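Local coordinates for purine nucleoside phosphorylase (Thermus thermophilus, PDB 1ODI), which probably catalyses the phosphate-dependent cleavage of the glycosidic bond of purine nucleosides, releasing the free base and a pentose 1-phosphate, at residues 83-88 with 194-199; 154-159 with 176-181. All coordinates share one frame; numbering follows the deposited sequence.

Contact 1. Residues 83-88 with 194-199; sequences RVLVRV and VRTGAI. With SO4 (sulfate ion), chain G.
Val88 and Ile199 cross obliquely, CG1 of the valine lying 3.6 Å from CG2 of the isoleucine, where the parallel strands 84-88 and 195-199 run side by side. Val86 projects to the same face, with CG1 anti to the backbone N (chi1 175°) and resting 3.8 Å from the carbonyl O of Gly197, whose lack of a side chain avoids crowding the valine's other branch. Helices 131-143 and 214-234 pack on this face, which suits its branched apolar residues. On the reverse face Arg87 CB touches Ala198 CB at 4.2 Å; there Thr196 and Ala198, both small, meet helix 182-191. Backbone bonds alternate between the strands, from a weak one at Arg195 N to Arg83 O up to Ile199 N to Arg87 O at 2.8 Å. At the start of the strands Arg83 and Arg195 lie alongside, guanidinium planes 77° apart and Arg83 NH1 3.6 Å from Arg195 CD; salt bridges tie Arg83 to Glu15 and Arg195 to Asp130. Extended from CG to NE, Arg87 runs forward and away from 194-199, turning its guanidinium edge to the sulfate: NH2 donates to O1 at 2.8 Å, while NH1 adds weak bonds to O1 and O2. Were the side chain cut back to an alanine, the sulfate would probably lose this charged partner, and Glu179 and Glu181 their salt-bridge mate. An arginine edge offered to a tetrahedral oxyanion is consistent with a phosphate site.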
loop_
_atom_site.group_PDB
_atom_site.type_symbol
_atom_site.label_atom_id
_atom_site.label_comp_id
_atom_site.label_asym_id
_atom_site.label_seq_id
_atom_site.Cartn_x
_atom_site.Cartn_y
_atom_site.Cartn_z
ATOM N N ARG A 83 -26.005 13.513 -19.445
ATOM C CA ARG A 83 -24.821 14.027 -20.130
ATOM C C ARG A 83 -24.060 15.044 -19.271
ATOM O O ARG A 83 -22.833 15.054 -19.241
ATOM C CB ARG A 83 -25.248 14.665 -21.457
ATOM C CG ARG A 83 -24.105 15.049 -22.386
ATOM C CD ARG A 83 -24.631 15.694 -23.675
ATOM N NE ARG A 83 -25.317 16.964 -23.419
ATOM C CZ ARG A 83 -24.709 18.110 -23.108
ATOM N NH1 ARG A 83 -23.383 18.167 -23.013
ATOM N NH2 ARG A 83 -25.432 19.203 -22.885
ATOM N N VAL A 84 -24.797 15.905 -18.581
ATOM C CA VAL A 84 -24.199 16.912 -17.716
ATOM C C VAL A 84 -24.735 16.686 -16.303
ATOM O O VAL A 84 -25.941 16.789 -16.068
ATOM C CB VAL A 84 -24.570 18.330 -18.184
ATOM C CG1 VAL A 84 -23.893 19.358 -17.303
ATOM C CG2 VAL A 84 -24.162 18.516 -19.638
ATOM N N LEU A 85 -23.841 16.364 -15.369
ATOM C CA LEU A 85 -24.236 16.099 -13.982
ATOM C C LEU A 85 -23.476 16.977 -12.998
ATOM O O LEU A 85 -22.251 16.902 -12.901
ATOM C CB LEU A 85 -23.997 14.628 -13.629
ATOM C CG LEU A 85 -24.641 13.586 -14.545
ATOM C CD1 LEU A 85 -23.861 13.505 -15.851
ATOM C CD2 LEU A 85 -24.638 12.222 -13.863
ATOM N N VAL A 86 -24.208 17.812 -12.272
ATOM C CA VAL A 86 -23.583 18.697 -11.306
ATOM C C VAL A 86 -24.091 18.429 -9.903
ATOM O O VAL A 86 -25.275 18.595 -9.615
ATOM C CB VAL A 86 -23.843 20.181 -11.639
ATOM C CG1 VAL A 86 -23.283 21.061 -10.539
ATOM C CG2 VAL A 86 -23.209 20.536 -12.973
ATOM N N ARG A 87 -23.180 18.009 -9.035
ATOM C CA ARG A 87 -23.511 17.732 -7.652
ATOM C C ARG A 87 -23.719 19.044 -6.896
ATOM O O ARG A 87 -22.893 19.954 -6.963
ATOM C CB ARG A 87 -22.386 16.903 -7.004
ATOM C CG ARG A 87 -22.354 16.923 -5.475
ATOM C CD ARG A 87 -21.335 15.927 -4.904
ATOM N NE ARG A 87 -21.012 16.229 -3.513
ATOM C CZ ARG A 87 -21.903 16.266 -2.523
ATOM N NH1 ARG A 87 -23.184 16.004 -2.759
ATOM N NH2 ARG A 87 -21.522 16.616 -1.298
ATOM N N VAL A 88 -24.851 19.146 -6.209
ATOM C CA VAL A 88 -25.154 20.314 -5.394
ATOM C C VAL A 88 -25.296 19.788 -3.974
ATOM O O VAL A 88 -26.384 19.397 -3.559
ATOM C CB VAL A 88 -26.478 20.997 -5.822
ATOM C CG1 VAL A 88 -26.241 21.868 -7.048
ATOM C CG2 VAL A 88 -27.548 19.947 -6.117
ATOM N N VAL A 194 -18.857 11.752 -19.618
ATOM C CA VAL A 194 -19.916 12.729 -19.415
ATOM C C VAL A 194 -19.351 13.915 -18.640
ATOM O O VAL A 194 -18.419 13.764 -17.859
ATOM C CB VAL A 194 -21.139 12.117 -18.661
ATOM C CG1 VAL A 194 -21.911 11.191 -19.590
ATOM C CG2 VAL A 194 -20.678 11.350 -17.433
ATOM N N ARG A 195 -19.907 15.099 -18.884
ATOM C CA ARG A 195 -19.470 16.332 -18.222
ATOM C C ARG A 195 -20.043 16.407 -16.808
ATOM O O ARG A 195 -21.252 16.295 -16.613
ATOM C CB ARG A 195 -19.944 17.548 -19.027
ATOM C CG ARG A 195 -19.405 17.637 -20.456
ATOM C CD ARG A 195 -20.222 18.646 -21.267
ATOM N NE ARG A 195 -19.620 18.967 -22.558
ATOM C CZ ARG A 195 -18.529 19.714 -22.713
ATOM N NH1 ARG A 195 -17.911 20.226 -21.656
ATOM N NH2 ARG A 195 -18.051 19.951 -23.929
ATOM N N THR A 196 -19.179 16.603 -15.823
ATOM C CA THR A 196 -19.633 16.675 -14.441
ATOM C C THR A 196 -18.974 17.818 -13.693
ATOM O O THR A 196 -17.868 18.238 -14.019
ATOM C CB THR A 196 -19.285 15.405 -13.671
ATOM O OG1 THR A 196 -17.859 15.328 -13.530
ATOM C CG2 THR A 196 -19.798 14.175 -14.396
ATOM N N GLY A 197 -19.662 18.294 -12.666
ATOM C CA GLY A 197 -19.153 19.380 -11.848
ATOM C C GLY A 197 -19.691 19.259 -10.435
ATOM O O GLY A 197 -20.577 18.438 -10.162
ATOM N N ALA A 198 -19.160 20.059 -9.523
ATOM C CA ALA A 198 -19.628 20.009 -8.147
ATOM C C ALA A 198 -19.583 21.364 -7.479
ATOM O O ALA A 198 -18.609 22.092 -7.601
ATOM C CB ALA A 198 -18.803 19.004 -7.343
ATOM N N ILE A 199 -20.659 21.710 -6.789
ATOM C CA ILE A 199 -20.719 22.967 -6.068
ATOM C C ILE A 199 -21.263 22.638 -4.687
ATOM O O ILE A 199 -22.226 21.874 -4.536
ATOM C CB ILE A 199 -21.603 24.013 -6.800
ATOM C CG1 ILE A 199 -21.586 25.328 -6.021
ATOM C CG2 ILE A 199 -23.012 23.482 -6.996
ATOM C CD1 ILE A 199 -22.288 26.465 -6.737
HETATM S S SO4 G . -25.075 16.325 0.698
HETATM O O1 SO4 G . -23.634 16.552 0.495
HETATM O O2 SO4 G . -25.783 16.510 -0.580
HETATM O O3 SO4 G . -25.582 17.285 1.697
HETATM O O4 SO4 G . -25.307 14.951 1.179
#

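Contact 2. Residues 154-159 with 176-181; sequences ASEDAF and LAFEME. With ADN (adenosine), chain H.
Glu179 OE1 is gripped by Ser155 OG, 2.6 Å away and nearly in line with the C-O bond, and by the backbone N of Glu181, which comes 3.2 Å from Glu179 OE1 and from above the carboxylate plane. A bend at chi2 (97°) brings the carboxylate back to these donors; Ala182 N also reaches OE1, and Arg87 takes OE2. Glutamate suits the place, being long enough to accept N-H groups at the start of helix 182-191, where Glu181 is the N-cap. On the other face of the sheet from Ser155 and Glu179, Ala154 CB sits over one face of the Phe178 ring, 4.1 Å from its centroid, a CH-pi contact that a small methyl permits; Trp170 meets the same ring. Strands 152-155 and 175-179 are the parallel neighbours of a beta-alpha-beta crossover through helix 164-171, joined by backbone bonds such as Glu156 N to Glu179 O at 2.9 Å. Further on, both segments line the adenosine pocket. Met180 N donates to O2' of the nucleoside at 2.9 Å, and Glu181 spans the ribose diol, with OE1 2.8 Å from O3' and OE2 close to O2'. In the flexible Met180 side chain the bend at chi3 (70°) turns CE back beside Asp157 O, while SD comes to the edge of the Phe159 ring, 4.2 Å from CD1. Glu156 crosses Phe178 at about a right angle, its OE1 near the purine C2 and its OE2 bonded to Thr162. Phe159 lies obliquely against the base, CE1 3.5 Å from adenosine C6, and meets His5 of the second subunit edge-to-face.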
loop_
_atom_site.group_PDB
_atom_site.type_symbol
_atom_site.label_atom_id
_atom_site.label_comp_id
_atom_site.label_asym_id
_atom_site.label_seq_id
_atom_site.Cartn_x
_atom_site.Cartn_y
_atom_site.Cartn_z
ATOM N N ALA A 154 -12.318 17.211 -0.199
ATOM C CA ALA A 154 -11.835 15.859 -0.017
ATOM C C ALA A 154 -13.025 14.931 0.162
ATOM O O ALA A 154 -13.892 15.174 1.001
ATOM C CB ALA A 154 -10.912 15.797 1.193
ATOM N N SER A 155 -13.074 13.882 -0.651
ATOM C CA SER A 155 -14.158 12.911 -0.580
ATOM C C SER A 155 -13.718 11.778 0.329
ATOM O O SER A 155 -12.774 11.058 0.010
ATOM C CB SER A 155 -14.482 12.368 -1.974
ATOM O OG SER A 155 -14.987 13.389 -2.822
ATOM N N GLU A 156 -14.401 11.630 1.462
ATOM C CA GLU A 156 -14.069 10.593 2.437
ATOM C C GLU A 156 -15.183 9.557 2.618
ATOM O O GLU A 156 -16.302 9.737 2.143
ATOM C CB GLU A 156 -13.759 11.233 3.786
ATOM C CG GLU A 156 -14.926 12.008 4.370
ATOM C CD GLU A 156 -14.665 12.464 5.793
ATOM O OE1 GLU A 156 -15.530 13.146 6.378
ATOM O OE2 GLU A 156 -13.588 12.137 6.330
ATOM N N ASP A 157 -14.861 8.477 3.321
ATOM C CA ASP A 157 -15.820 7.410 3.582
ATOM C C ASP A 157 -16.351 7.448 5.007
ATOM O O ASP A 157 -17.527 7.183 5.240
ATOM C CB ASP A 157 -15.177 6.038 3.352
ATOM C CG ASP A 157 -15.158 5.632 1.896
ATOM O OD1 ASP A 157 -14.471 4.639 1.580
ATOM O OD2 ASP A 157 -15.828 6.290 1.068
ATOM N N ALA A 158 -15.479 7.774 5.958
ATOM C CA ALA A 158 -15.856 7.788 7.369
ATOM C C ALA A 158 -16.159 9.160 7.942
ATOM O O ALA A 158 -15.250 9.905 8.306
ATOM C CB ALA A 158 -14.763 7.114 8.192
ATOM N N PHE A 159 -17.444 9.476 8.047
ATOM C CA PHE A 159 -17.859 10.767 8.574
ATOM C C PHE A 159 -17.314 10.989 9.977
ATOM O O PHE A 159 -16.752 12.047 10.263
ATOM C CB PHE A 159 -19.384 10.862 8.613
ATOM C CG PHE A 159 -19.903 12.225 8.994
ATOM C CD1 PHE A 159 -20.178 13.178 8.015
ATOM C CD2 PHE A 159 -20.120 12.558 10.335
ATOM C CE1 PHE A 159 -20.667 14.443 8.360
ATOM C CE2 PHE A 159 -20.607 13.823 10.691
ATOM C CZ PHE A 159 -20.880 14.766 9.698
ATOM N N LEU A 176 -10.165 22.449 1.219
ATOM C CA LEU A 176 -11.053 23.437 1.802
ATOM C C LEU A 176 -12.147 22.817 2.662
ATOM O O LEU A 176 -12.546 23.391 3.678
ATOM C CB LEU A 176 -11.689 24.294 0.706
ATOM C CG LEU A 176 -10.761 25.161 -0.149
ATOM C CD1 LEU A 176 -11.578 25.879 -1.202
ATOM C CD2 LEU A 176 -10.040 26.166 0.720
ATOM N N ALA A 177 -12.632 21.645 2.269
ATOM C CA ALA A 177 -13.694 20.999 3.032
ATOM C C ALA A 177 -13.821 19.514 2.721
ATOM O O ALA A 177 -13.316 19.026 1.705
ATOM C CB ALA A 177 -15.028 21.703 2.770
ATOM N N PHE A 178 -14.508 18.802 3.606
ATOM C CA PHE A 178 -14.710 17.383 3.436
ATOM C C PHE A 178 -16.149 17.099 3.093
ATOM O O PHE A 178 -17.064 17.667 3.689
ATOM C CB PHE A 178 -14.344 16.612 4.710
ATOM C CG PHE A 178 -12.874 16.558 4.983
ATOM C CD1 PHE A 178 -12.196 17.684 5.442
ATOM C CD2 PHE A 178 -12.153 15.394 4.731
ATOM C CE1 PHE A 178 -10.813 17.655 5.643
ATOM C CE2 PHE A 178 -10.772 15.355 4.927
ATOM C CZ PHE A 178 -10.101 16.490 5.384
ATOM N N GLU A 179 -16.335 16.222 2.114
ATOM C CA GLU A 179 -17.654 15.800 1.691
ATOM C C GLU A 179 -17.531 14.326 1.280
ATOM O O GLU A 179 -16.444 13.751 1.387
ATOM C CB GLU A 179 -18.175 16.711 0.574
ATOM C CG GLU A 179 -17.247 16.906 -0.584
ATOM C CD GLU A 179 -17.584 15.988 -1.719
ATOM O OE1 GLU A 179 -16.878 14.977 -1.894
ATOM O OE2 GLU A 179 -18.571 16.277 -2.425
ATOM N N MET A 180 -18.619 13.714 0.819
ATOM C CA MET A 180 -18.581 12.287 0.507
ATOM C C MET A 180 -19.108 11.791 -0.837
ATOM O O MET A 180 -19.670 10.697 -0.899
ATOM C CB MET A 180 -19.320 11.525 1.613
ATOM C CG MET A 180 -18.798 11.783 3.022
ATOM S SD MET A 180 -19.889 11.111 4.313
ATOM C CE MET A 180 -19.637 9.340 4.093
ATOM N N GLU A 181 -18.945 12.558 -1.909
ATOM C CA GLU A 181 -19.432 12.075 -3.193
ATOM C C GLU A 181 -18.634 12.517 -4.413
ATOM O O GLU A 181 -18.546 11.780 -5.394
ATOM C CB GLU A 181 -20.903 12.471 -3.397
ATOM C CG GLU A 181 -21.895 11.749 -2.502
ATOM C CD GLU A 181 -22.165 12.495 -1.212
ATOM O OE1 GLU A 181 -22.596 11.859 -0.215
ATOM O OE2 GLU A 181 -21.956 13.724 -1.203
HETATM O "O5'" ADN H . -23.953 14.888 6.340
HETATM C "C5'" ADN H . -22.936 14.214 5.623
HETATM C "C4'" ADN H . -23.299 14.434 4.142
HETATM O "O4'" ADN H . -23.298 15.851 3.720
HETATM C "C3'" ADN H . -22.299 13.777 3.206
HETATM O "O3'" ADN H . -23.078 13.175 2.153
HETATM C "C2'" ADN H . -21.372 14.900 2.681
HETATM O "O2'" ADN H . -21.256 14.945 1.262
HETATM C "C1'" ADN H . -21.944 16.183 3.360
HETATM N N9 ADN H . -21.159 16.715 4.543
HETATM C C8 ADN H . -21.501 17.868 5.275
HETATM N N7 ADN H . -20.705 18.160 6.270
HETATM C C5 ADN H . -19.746 17.148 6.230
HETATM C C6 ADN H . -18.577 16.856 7.049
HETATM N N6 ADN H . -18.211 17.616 8.086
HETATM N N1 ADN H . -17.832 15.744 6.721
HETATM C C2 ADN H . -18.199 14.962 5.667
HETATM N N3 ADN H . -19.266 15.134 4.838
HETATM C C4 ADN H . -20.001 16.243 5.173
#

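In the fold
The centres of contacts 1 and 2 lie about 17 Å apart in one mixed sheet, in which strand 84-93 has 195-205 as a parallel neighbour and 175-179 as an antiparallel one. Along the chain the order is 83-88, 154-159, 176-181, 194-199, and helix 182-191 leads from contact 2 back to contact 1. The contacts touch through the guanidinium of Arg87, whose NE is 2.7 Å from Glu179 OE2 and whose NH2 is 2.9 Å from Glu181 OE2. These salt bridges tie the sulfate side of the pocket to the ribose side, probably setting phosphate and nucleoside next to each other for phosphorolysis, with the second subunit completing the adenosine site.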